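Local coordinates for anthranilate synthase component I (Streptococcus pneumoniae serotype 4, PDB 5KCK), which forms one component of anthranilate synthase, an alpha-plus-beta protein built round large antiparallel sheets, at residues 245-249 and 250-254; 412-416 and 417-421. All coordinates share one frame; numbering follows the deposited sequence.

How the contacts relate
Both contacts are tight beta hairpins of one antiparallel sheet, with centres about 9 Å apart. Strands 250-254 and 411-415 are neighbours in that sheet, so the second strand of contact 1 lies against the first strand of contact 2. Backbone pairs I253 with M412 and Q251 with L414 join them, and Y250 packs on K415. F247, Y250, I252, I413 and Y420 are buried, while G248, D249, N416 and Q417 are exposed at the turns. Contact 1 reverses through loop 247-249, braced by an Asx turn at D246, and sets two aromatic rings near parallel. Contact 2 uses a type I' turn and ties a tyrosine hydroxyl to an asparagine. Only contact 1 meets the second subunit.

Contact 1: residues 245-249 and 250-254; sequences YDFGD and YQIIG. With GOL (glycerol), chain C.
F247 lays its CB over a face of the Y250 ring, 3.7 Å from the centroid, as a CH-pi contact. The two rings are near parallel, 15° apart, but slid so far that they barely overlap. In return, OH of Y250 lies over a face of F247, toward the rim. The ring of Y250 gets there because its CG stands between the backbone N and the carbonyl carbon (chi1 70°). CE2 of F247 also reaches CD1 of I252, at 3.8 Å. H122 stacks on F247 and hydrogen-bonds Y250 OH, so the aromatic group continues toward strand 121-126.

Beyond the rings, D246 and Q251 form a non-hydrogen-bonded pair and run side by side. NE2 of Q251 gives a fairly straight bond to OD1 of D246 (3.2 Å, 167°). The backbone N of G248 bonds the same OD1 at 2.8 Å, which makes an Asx turn. The two donors come from opposite faces of the carboxylate plane. F247 N also bonds Y250 O (2.9 Å). Y245 and I252 form a hydrogen-bonded pair, with a bond in each direction. Glycerol, probably from the crystallisation liquor, meets both ends of the Q251 amide: its O2 bonds OE1 at 2.6 Å, while NE2 bonds its O3 at 3.0 Å. That O3 also bonds O of G248. Y245 extends the sheet to a strand of the second subunit.

The chemistry is divided: aromatic and CH-pi packing, with I252, lies on the buried side, while one carboxylate oxygen ties the turn to the strand, and its two donors probably stabilise the negative charge of D246.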
loop_
_atom_site.group_PDB
_atom_site.type_symbol
_atom_site.label_atom_id
_atom_site.label_comp_id
_atom_site.label_asym_id
_atom_site.label_seq_id
_atom_site.Cartn_x
_atom_site.Cartn_y
_atom_site.Cartn_z
ATOM N N TYR A 245 -4.606 4.678 21.671
ATOM C CA TYR A 245 -3.834 5.001 22.869
ATOM C C TYR A 245 -4.442 4.284 24.064
ATOM O O TYR A 245 -5.607 4.515 24.395
ATOM C CB TYR A 245 -3.820 6.503 23.158
ATOM C CG TYR A 245 -3.066 7.384 22.189
ATOM C CD1 TYR A 245 -2.374 6.856 21.107
ATOM C CD2 TYR A 245 -3.037 8.768 22.379
ATOM C CE1 TYR A 245 -1.681 7.687 20.224
ATOM C CE2 TYR A 245 -2.349 9.604 21.514
ATOM C CZ TYR A 245 -1.681 9.062 20.437
ATOM O OH TYR A 245 -1.003 9.903 19.580
ATOM N N ASP A 246 -3.653 3.447 24.732
ATOM C CA ASP A 246 -4.113 2.754 25.933
ATOM C C ASP A 246 -3.504 3.442 27.150
ATOM O O ASP A 246 -2.327 3.252 27.458
ATOM C CB ASP A 246 -3.747 1.275 25.906
ATOM C CG ASP A 246 -4.389 0.503 27.059
ATOM O OD1 ASP A 246 -5.048 1.137 27.914
ATOM O OD2 ASP A 246 -4.235 -0.735 27.119
ATOM N N PHE A 247 -4.320 4.215 27.863
ATOM C CA PHE A 247 -3.868 4.864 29.081
ATOM C C PHE A 247 -4.165 4.033 30.321
ATOM O O PHE A 247 -3.964 4.513 31.439
ATOM C CB PHE A 247 -4.489 6.261 29.203
ATOM C CG PHE A 247 -3.969 7.253 28.188
ATOM C CD1 PHE A 247 -2.760 7.899 28.387
ATOM C CD2 PHE A 247 -4.688 7.537 27.038
ATOM C CE1 PHE A 247 -2.276 8.807 27.461
ATOM C CE2 PHE A 247 -4.210 8.453 26.108
ATOM C CZ PHE A 247 -2.998 9.083 26.321
ATOM N N GLY A 248 -4.630 2.799 30.152
ATOM C CA GLY A 248 -4.894 1.955 31.296
ATOM C C GLY A 248 -6.350 1.969 31.698
ATOM O O GLY A 248 -7.088 1.031 31.384
ATOM N N ASP A 249 -6.785 3.014 32.396
ATOM C CA ASP A 249 -8.188 3.102 32.777
ATOM C C ASP A 249 -9.038 3.809 31.727
ATOM O O ASP A 249 -10.254 3.918 31.908
ATOM C CB ASP A 249 -8.340 3.792 34.142
ATOM C CG ASP A 249 -7.718 5.173 34.178
ATOM O OD1 ASP A 249 -6.776 5.430 33.400
ATOM O OD2 ASP A 249 -8.171 6.002 34.997
ATOM N N TYR A 250 -8.439 4.287 30.640
ATOM C CA TYR A 250 -9.214 4.760 29.505
ATOM C C TYR A 250 -8.382 4.597 28.243
ATOM O O TYR A 250 -7.154 4.471 28.293
ATOM C CB TYR A 250 -9.687 6.214 29.681
ATOM C CG TYR A 250 -8.608 7.271 29.612
ATOM C CD1 TYR A 250 -7.807 7.546 30.713
ATOM C CD2 TYR A 250 -8.409 8.024 28.451
ATOM C CE1 TYR A 250 -6.823 8.525 30.658
ATOM C CE2 TYR A 250 -7.428 9.015 28.390
ATOM C CZ TYR A 250 -6.637 9.256 29.499
ATOM O OH TYR A 250 -5.650 10.217 29.466
ATOM N N GLN A 251 -9.073 4.545 27.108
ATOM C CA GLN A 251 -8.435 4.434 25.805
ATOM C C GLN A 251 -8.985 5.510 24.882
ATOM O O GLN A 251 -10.139 5.928 25.002
ATOM C CB GLN A 251 -8.648 3.052 25.143
ATOM C CG GLN A 251 -8.072 1.847 25.886
ATOM C CD GLN A 251 -8.886 1.462 27.099
ATOM O OE1 GLN A 251 -10.114 1.378 27.035
ATOM N NE2 GLN A 251 -8.210 1.244 28.220
ATOM N N ILE A 252 -8.155 5.923 23.935
ATOM C CA ILE A 252 -8.526 6.895 22.917
ATOM C C ILE A 252 -8.289 6.245 21.561
ATOM O O ILE A 252 -7.187 5.749 21.285
ATOM C CB ILE A 252 -7.735 8.201 23.077
ATOM C CG1 ILE A 252 -8.124 8.885 24.394
ATOM C CG2 ILE A 252 -7.979 9.144 21.904
ATOM C CD1 ILE A 252 -7.344 10.132 24.659
ATOM N N ILE A 253 -9.331 6.203 20.736
ATOM C CA ILE A 253 -9.291 5.536 19.440
ATOM C C ILE A 253 -9.842 6.499 18.403
ATOM O O ILE A 253 -10.977 6.972 18.536
ATOM C CB ILE A 253 -10.103 4.233 19.434
ATOM C CG1 ILE A 253 -9.845 3.428 20.710
ATOM C CG2 ILE A 253 -9.771 3.414 18.189
ATOM C CD1 ILE A 253 -10.726 2.175 20.845
ATOM N N GLY A 254 -9.064 6.777 17.363
ATOM C CA GLY A 254 -9.545 7.771 16.425
ATOM C C GLY A 254 -8.919 7.674 15.056
ATOM O O GLY A 254 -7.907 7.002 14.844
HETATM C C1 GOL C . -13.587 0.712 30.585
HETATM O O1 GOL C . -13.634 2.092 30.855
HETATM C C2 GOL C . -12.185 0.294 30.154
HETATM O O2 GOL C . -11.925 0.764 28.854
HETATM C C3 GOL C . -11.128 0.854 31.092
HETATM O O3 GOL C . -9.867 0.477 30.587
#

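Contact 2: residues 412-416 and 417-421; sequences MILKN and QRAYV
Strands 412-415 and 418-421 run antiparallel, their axes 4.6 Å apart at closest approach, and a type I' turn from K415 to R418 joins them. I413 and Y420 exchange two backbone bonds, and K415 and R418 close the turn with two more. L414 and A419 form the non-hydrogen-bonded pair between them.

Y420 lies along the I413 and K415 side of the hairpin. Its CG is anti to the carbonyl carbon (chi1 -54°), and the ring edge passes close to the opposite backbone. CD1 is 3.3 Å from O of I413, and CE1 is 3.3 Å from O of K415. Both oxygens stay near the ring plane. At the far end, ND2 of N416 bonds OH of Y420 at 3.2 Å. This bond is nearly straight (176°) and lies in the amide plane, with amide and ring 82° apart. ND2 also bonds O of I116, and NZ of K415 bonds OD1 of N416. Together these bonds probably fix the amide's rotation. R418, on the same face as Y420, hydrogen-bonds OG of S219 on strand 211-221 through NH2.

L414 and A419 share the other face, where CD1 of L414 meets CB of A419 at 3.9 Å. M412, a selenomethionine, puts SE 4.1 Å from the same CB. Its CE reaches CG1 of V421 at 3.7 Å. F229 and P226 of helix 226-236 cover M412 and L414.

N416 and Q417 both have positive phi, as the central residues of a type I' turn do. The arrangement is a classic two-residue beta hairpin, set between strands 250-254 and 211-221 of the antiparallel sheet.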
loop_
_atom_site.group_PDB
_atom_site.type_symbol
_atom_site.label_atom_id
_atom_site.label_comp_id
_atom_site.label_asym_id
_atom_site.label_seq_id
_atom_site.Cartn_x
_atom_site.Cartn_y
_atom_site.Cartn_z
HETATM N N MSE A 412 -12.969 8.521 19.448
HETATM C CA MSE A 412 -13.781 7.876 20.467
HETATM C C MSE A 412 -13.013 7.719 21.789
HETATM O O MSE A 412 -11.835 7.370 21.799
HETATM C CB MSE A 412 -14.261 6.513 19.952
HETATM C CG MSE A 412 -15.076 5.692 20.926
HETATM SE SE MSE A 412 -15.485 3.900 20.191
HETATM C CE MSE A 412 -16.657 4.459 18.722
ATOM N N ILE A 413 -13.691 7.970 22.904
ATOM C CA ILE A 413 -13.121 7.798 24.235
ATOM C C ILE A 413 -13.798 6.603 24.888
ATOM O O ILE A 413 -15.032 6.562 24.994
ATOM C CB ILE A 413 -13.309 9.051 25.108
ATOM C CG1 ILE A 413 -12.951 10.327 24.338
ATOM C CG2 ILE A 413 -12.514 8.919 26.396
ATOM C CD1 ILE A 413 -11.586 10.298 23.731
ATOM N N LEU A 414 -12.994 5.654 25.360
ATOM C CA LEU A 414 -13.482 4.506 26.124
ATOM C C LEU A 414 -13.084 4.696 27.581
ATOM O O LEU A 414 -11.897 4.643 27.919
ATOM C CB LEU A 414 -12.927 3.196 25.574
ATOM C CG LEU A 414 -13.869 2.514 24.584
ATOM C CD1 LEU A 414 -14.060 3.363 23.359
ATOM C CD2 LEU A 414 -13.333 1.166 24.208
ATOM N N LYS A 415 -14.075 4.913 28.437
ATOM C CA LYS A 415 -13.831 5.164 29.849
ATOM C C LYS A 415 -15.136 4.950 30.600
ATOM O O LYS A 415 -16.220 5.132 30.041
ATOM C CB LYS A 415 -13.300 6.588 30.071
ATOM C CG LYS A 415 -12.733 6.866 31.455
ATOM C CD LYS A 415 -12.211 8.298 31.548
ATOM C CE LYS A 415 -11.530 8.547 32.884
ATOM N NZ LYS A 415 -12.358 8.096 34.047
ATOM N N ASN A 416 -15.021 4.562 31.873
ATOM C CA ASN A 416 -16.188 4.349 32.734
ATOM C C ASN A 416 -17.103 3.265 32.171
ATOM O O ASN A 416 -18.321 3.306 32.361
ATOM C CB ASN A 416 -16.971 5.651 32.945
ATOM C CG ASN A 416 -16.069 6.830 33.269
ATOM O OD1 ASN A 416 -15.203 6.743 34.139
ATOM N ND2 ASN A 416 -16.261 7.940 32.558
ATOM N N GLN A 417 -16.518 2.311 31.448
ATOM C CA GLN A 417 -17.244 1.225 30.789
ATOM C C GLN A 417 -18.215 1.737 29.726
ATOM O O GLN A 417 -19.179 1.050 29.372
ATOM C CB GLN A 417 -17.975 0.354 31.818
ATOM C CG GLN A 417 -17.107 -0.073 32.996
ATOM C CD GLN A 417 -16.329 -1.343 32.716
ATOM O OE1 GLN A 417 -15.096 -1.336 32.653
ATOM N NE2 GLN A 417 -17.049 -2.451 32.560
ATOM N N ARG A 418 -17.974 2.937 29.203
ATOM C CA ARG A 418 -18.782 3.516 28.142
ATOM C C ARG A 418 -17.882 3.934 26.985
ATOM O O ARG A 418 -16.666 4.054 27.130
ATOM C CB ARG A 418 -19.589 4.724 28.641
ATOM C CG ARG A 418 -20.661 4.369 29.648
ATOM C CD ARG A 418 -21.533 5.573 30.003
ATOM N NE ARG A 418 -22.457 5.945 28.933
ATOM C CZ ARG A 418 -23.562 5.274 28.636
ATOM N NH1 ARG A 418 -23.876 4.181 29.322
ATOM N NH2 ARG A 418 -24.349 5.687 27.649
ATOM N N ALA A 419 -18.496 4.148 25.824
ATOM C CA ALA A 419 -17.803 4.637 24.638
ATOM C C ALA A 419 -18.412 5.975 24.254
ATOM O O ALA A 419 -19.621 6.057 24.013
ATOM C CB ALA A 419 -17.914 3.636 23.487
ATOM N N TYR A 420 -17.586 7.015 24.187
ATOM C CA TYR A 420 -18.067 8.371 23.941
ATOM C C TYR A 420 -17.626 8.844 22.564
ATOM O O TYR A 420 -16.439 8.770 22.225
ATOM C CB TYR A 420 -17.553 9.350 24.999
ATOM C CG TYR A 420 -17.842 8.960 26.434
ATOM C CD1 TYR A 420 -16.954 8.169 27.157
ATOM C CD2 TYR A 420 -18.991 9.409 27.076
ATOM C CE1 TYR A 420 -17.214 7.831 28.475
ATOM C CE2 TYR A 420 -19.255 9.083 28.383
ATOM C CZ TYR A 420 -18.370 8.295 29.082
ATOM O OH TYR A 420 -18.651 7.970 30.391
ATOM N N VAL A 421 -18.575 9.353 21.785
ATOM C CA VAL A 421 -18.257 10.036 20.538
ATOM C C VAL A 421 -18.923 11.403 20.556
ATOM O O VAL A 421 -19.901 11.631 21.271
ATOM C CB VAL A 421 -18.701 9.230 19.302
ATOM C CG1 VAL A 421 -17.894 7.951 19.203
ATOM C CG2 VAL A 421 -20.185 8.919 19.393
#